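PDB 6HNI: ABC-type transport system, sugar-family extracellular solute-binding protein from Peptoclostridium difficile 630, which binds free tyrosine between two lobes as the extracellular receptor of a probable ABC importer, and also has adhesive properties. Local coordinates for residues Thr164-Ser169 with Pro215-Val220. The protein carries 1 engineered substitution. Residues are numbered along the deposited sequence; the frame is centred on the assembly and turned at random.
Sequences TSEVNS and PTDNLV. With TYR (tyrosine), chain B.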
loop_
_atom_site.group_PDB
_atom_site.type_symbol
_atom_site.label_atom_id
_atom_site.label_comp_id
_atom_site.label_asym_id
_atom_site.label_seq_id
_atom_site.Cartn_x
_atom_site.Cartn_y
_atom_site.Cartn_z
ATOM N N THR A 164 -5.361 -11.793 7.356
ATOM C CA THR A 164 -4.354 -12.686 7.891
ATOM C C THR A 164 -3.541 -13.385 6.803
ATOM O O THR A 164 -2.503 -13.947 7.094
ATOM C CB THR A 164 -4.976 -13.724 8.838
ATOM O OG1 THR A 164 -5.955 -14.474 8.129
ATOM C CG2 THR A 164 -5.633 -13.035 10.015
ATOM N N SER A 165 -4.024 -13.343 5.562
ATOM C CA SER A 165 -3.288 -13.867 4.398
ATOM C C SER A 165 -2.249 -12.953 3.787
ATOM O O SER A 165 -1.554 -13.415 2.905
ATOM C CB SER A 165 -4.261 -14.234 3.273
ATOM O OG SER A 165 -5.148 -15.222 3.710
ATOM N N GLU A 166 -2.175 -11.693 4.183
ATOM C CA GLU A 166 -1.211 -10.746 3.633
ATOM C C GLU A 166 0.002 -10.615 4.548
ATOM O O GLU A 166 -0.081 -10.061 5.670
ATOM C CB GLU A 166 -1.892 -9.383 3.396
ATOM C CG GLU A 166 -2.884 -9.362 2.220
ATOM C CD GLU A 166 -3.544 -7.983 1.973
ATOM O OE1 GLU A 166 -2.803 -6.954 1.945
ATOM O OE2 GLU A 166 -4.813 -7.930 1.810
ATOM N N VAL A 167 1.169 -11.050 4.069
ATOM C CA VAL A 167 2.365 -10.949 4.894
ATOM C C VAL A 167 2.710 -9.496 5.195
ATOM O O VAL A 167 3.189 -9.178 6.274
ATOM C CB VAL A 167 3.513 -11.741 4.293
ATOM C CG1 VAL A 167 3.984 -11.167 2.931
ATOM C CG2 VAL A 167 4.691 -11.803 5.268
ATOM N N ASN A 168 2.445 -8.612 4.237
ATOM C CA ASN A 168 2.600 -7.180 4.461
ATOM C C ASN A 168 1.862 -6.661 5.685
ATOM O O ASN A 168 2.393 -5.851 6.447
ATOM C CB ASN A 168 2.223 -6.350 3.225
ATOM C CG ASN A 168 0.881 -6.771 2.609
ATOM O OD1 ASN A 168 0.832 -7.862 2.027
ATOM N ND2 ASN A 168 -0.147 -5.938 2.681
ATOM N N SER A 169 0.654 -7.176 5.886
ATOM C CA SER A 169 -0.157 -6.778 7.036
ATOM C C SER A 169 0.329 -7.387 8.324
ATOM O O SER A 169 0.376 -6.681 9.349
ATOM C CB SER A 169 -1.616 -7.086 6.770
ATOM O OG SER A 169 -2.037 -6.352 5.648
ATOM N N PRO A 215 -3.508 -0.447 8.576
ATOM C CA PRO A 215 -2.219 -0.673 7.892
ATOM C C PRO A 215 -2.436 -0.672 6.379
ATOM O O PRO A 215 -3.525 -0.523 5.872
ATOM C CB PRO A 215 -1.786 -2.064 8.377
ATOM C CG PRO A 215 -2.932 -2.639 9.083
ATOM C CD PRO A 215 -4.086 -1.718 9.082
ATOM N N THR A 216 -1.299 -0.776 5.662
ATOM C CA THR A 216 -1.374 -0.953 4.204
ATOM C C THR A 216 -1.720 -2.394 3.808
ATOM O O THR A 216 -0.898 -3.197 3.422
ATOM C CB THR A 216 -0.092 -0.426 3.481
ATOM O OG1 THR A 216 1.024 -1.179 3.835
ATOM C CG2 THR A 216 0.070 1.055 3.780
ATOM N N ASP A 217 -2.998 -2.721 4.130
ATOM C CA ASP A 217 -3.649 -3.957 3.875
ATOM C C ASP A 217 -4.620 -3.783 2.696
ATOM O O ASP A 217 -5.459 -2.898 2.691
ATOM C CB ASP A 217 -4.491 -4.299 5.146
ATOM C CG ASP A 217 -5.185 -5.633 5.027
ATOM O OD1 ASP A 217 -6.289 -5.735 4.439
ATOM O OD2 ASP A 217 -4.605 -6.602 5.546
ATOM N N ASN A 218 -4.396 -4.592 1.631
ATOM C CA ASN A 218 -5.157 -4.453 0.430
ATOM C C ASN A 218 -6.645 -4.725 0.579
ATOM O O ASN A 218 -7.448 -4.062 -0.002
ATOM C CB ASN A 218 -4.569 -5.325 -0.690
ATOM C CG ASN A 218 -3.182 -4.863 -1.136
ATOM O OD1 ASN A 218 -3.057 -3.812 -1.812
ATOM N ND2 ASN A 218 -2.172 -5.604 -0.756
ATOM N N LEU A 219 -6.953 -5.720 1.421
ATOM C CA LEU A 219 -8.368 -6.083 1.666
ATOM C C LEU A 219 -9.119 -4.943 2.367
ATOM O O LEU A 219 -10.170 -4.506 1.900
ATOM C CB LEU A 219 -8.406 -7.392 2.429
ATOM C CG LEU A 219 -9.825 -7.940 2.591
ATOM C CD1 LEU A 219 -10.419 -8.341 1.263
ATOM C CD2 LEU A 219 -9.786 -9.121 3.552
ATOM N N VAL A 220 -8.534 -4.419 3.439
ATOM C CA VAL A 220 -9.193 -3.330 4.186
ATOM C C VAL A 220 -9.216 -2.017 3.391
ATOM O O VAL A 220 -10.225 -1.322 3.345
ATOM C CB VAL A 220 -8.592 -3.179 5.580
ATOM C CG1 VAL A 220 -9.274 -2.051 6.332
ATOM C CG2 VAL A 220 -8.801 -4.472 6.378
HETATM N N TYR B . 1.564 -2.340 1.182
HETATM C CA TYR B . 0.618 -3.174 0.419
HETATM C C TYR B . 1.324 -4.432 -0.062
HETATM O O TYR B . 0.732 -5.165 -0.846
HETATM C CB TYR B . -0.139 -2.381 -0.665
HETATM C CG TYR B . -1.038 -1.335 -0.094
HETATM C CD1 TYR B . -2.183 -1.728 0.661
HETATM C CD2 TYR B . -0.802 0.003 -0.187
HETATM C CE1 TYR B . -2.971 -0.781 1.261
HETATM C CE2 TYR B . -1.586 0.967 0.407
HETATM C CZ TYR B . -2.709 0.559 1.165
HETATM O OH TYR B . -3.504 1.509 1.777
HETATM O OXT TYR B . 2.402 -4.742 0.401
#
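Ser169 and Asp217 bring the two segments closest, their CA atoms 5.5 Å apart, where the loops leading into two helices meet. Each loop ends in an N-cap residue, Glu166 before helix 167-183 and Asp217 before helix 218-221, while Thr216 centres an inverse gamma turn. The pair illustrates how one carboxylate can serve the start of a neighbouring helix: Glu166, extended beyond CG, lays its head across Asn218 and grips two successive amides with syn lone pairs, OE1 taking Asn218 N (2.9 Å, 162°) and OE2 taking Leu219 N at 3.1 Å. OE1 is held by two further donors. Asn168 ND2 reaches its anti lone pair, and Asn218 ND2 approaches from above the carboxylate plane, a more bent bond of 137°. These donors, with the helix start, would tend to stabilise a negative charge on Glu166, despite the Asp217 carboxylate nearby.

Asn168 ND2 also donates to Thr216 O (2.9 Å), and both acceptors lie near its amide plane, which fixes the rotation of the group. Asp217 has CG anti to its backbone N (chi1 -177°); from there OD1 caps its own helix by accepting from Val220 N, and Ser169 OG donates to OD2 (2.6 Å) from its anti side, tilted somewhat out of the carboxylate plane.

This buried network shapes one wall of the tyrosine site. Asn218 ND2 donates to the ligand carboxylate atom O (2.9 Å), its amide braced by Glu166 and, through OD1, by His34, while Thr216 OG1, also hydrogen-bonded to Gln172 NE2, accepts from the ligand amine N at 2.9 Å. Both segments follow adjacent parallel strands, 157-163 and 211-214, of one lobe; Asn163, ending the first, donates to Glu166 and Asp217, and helix 93-102 of the other lobe touches Asn168 and Asn218 through Thr93 and Pro94 in this closed form.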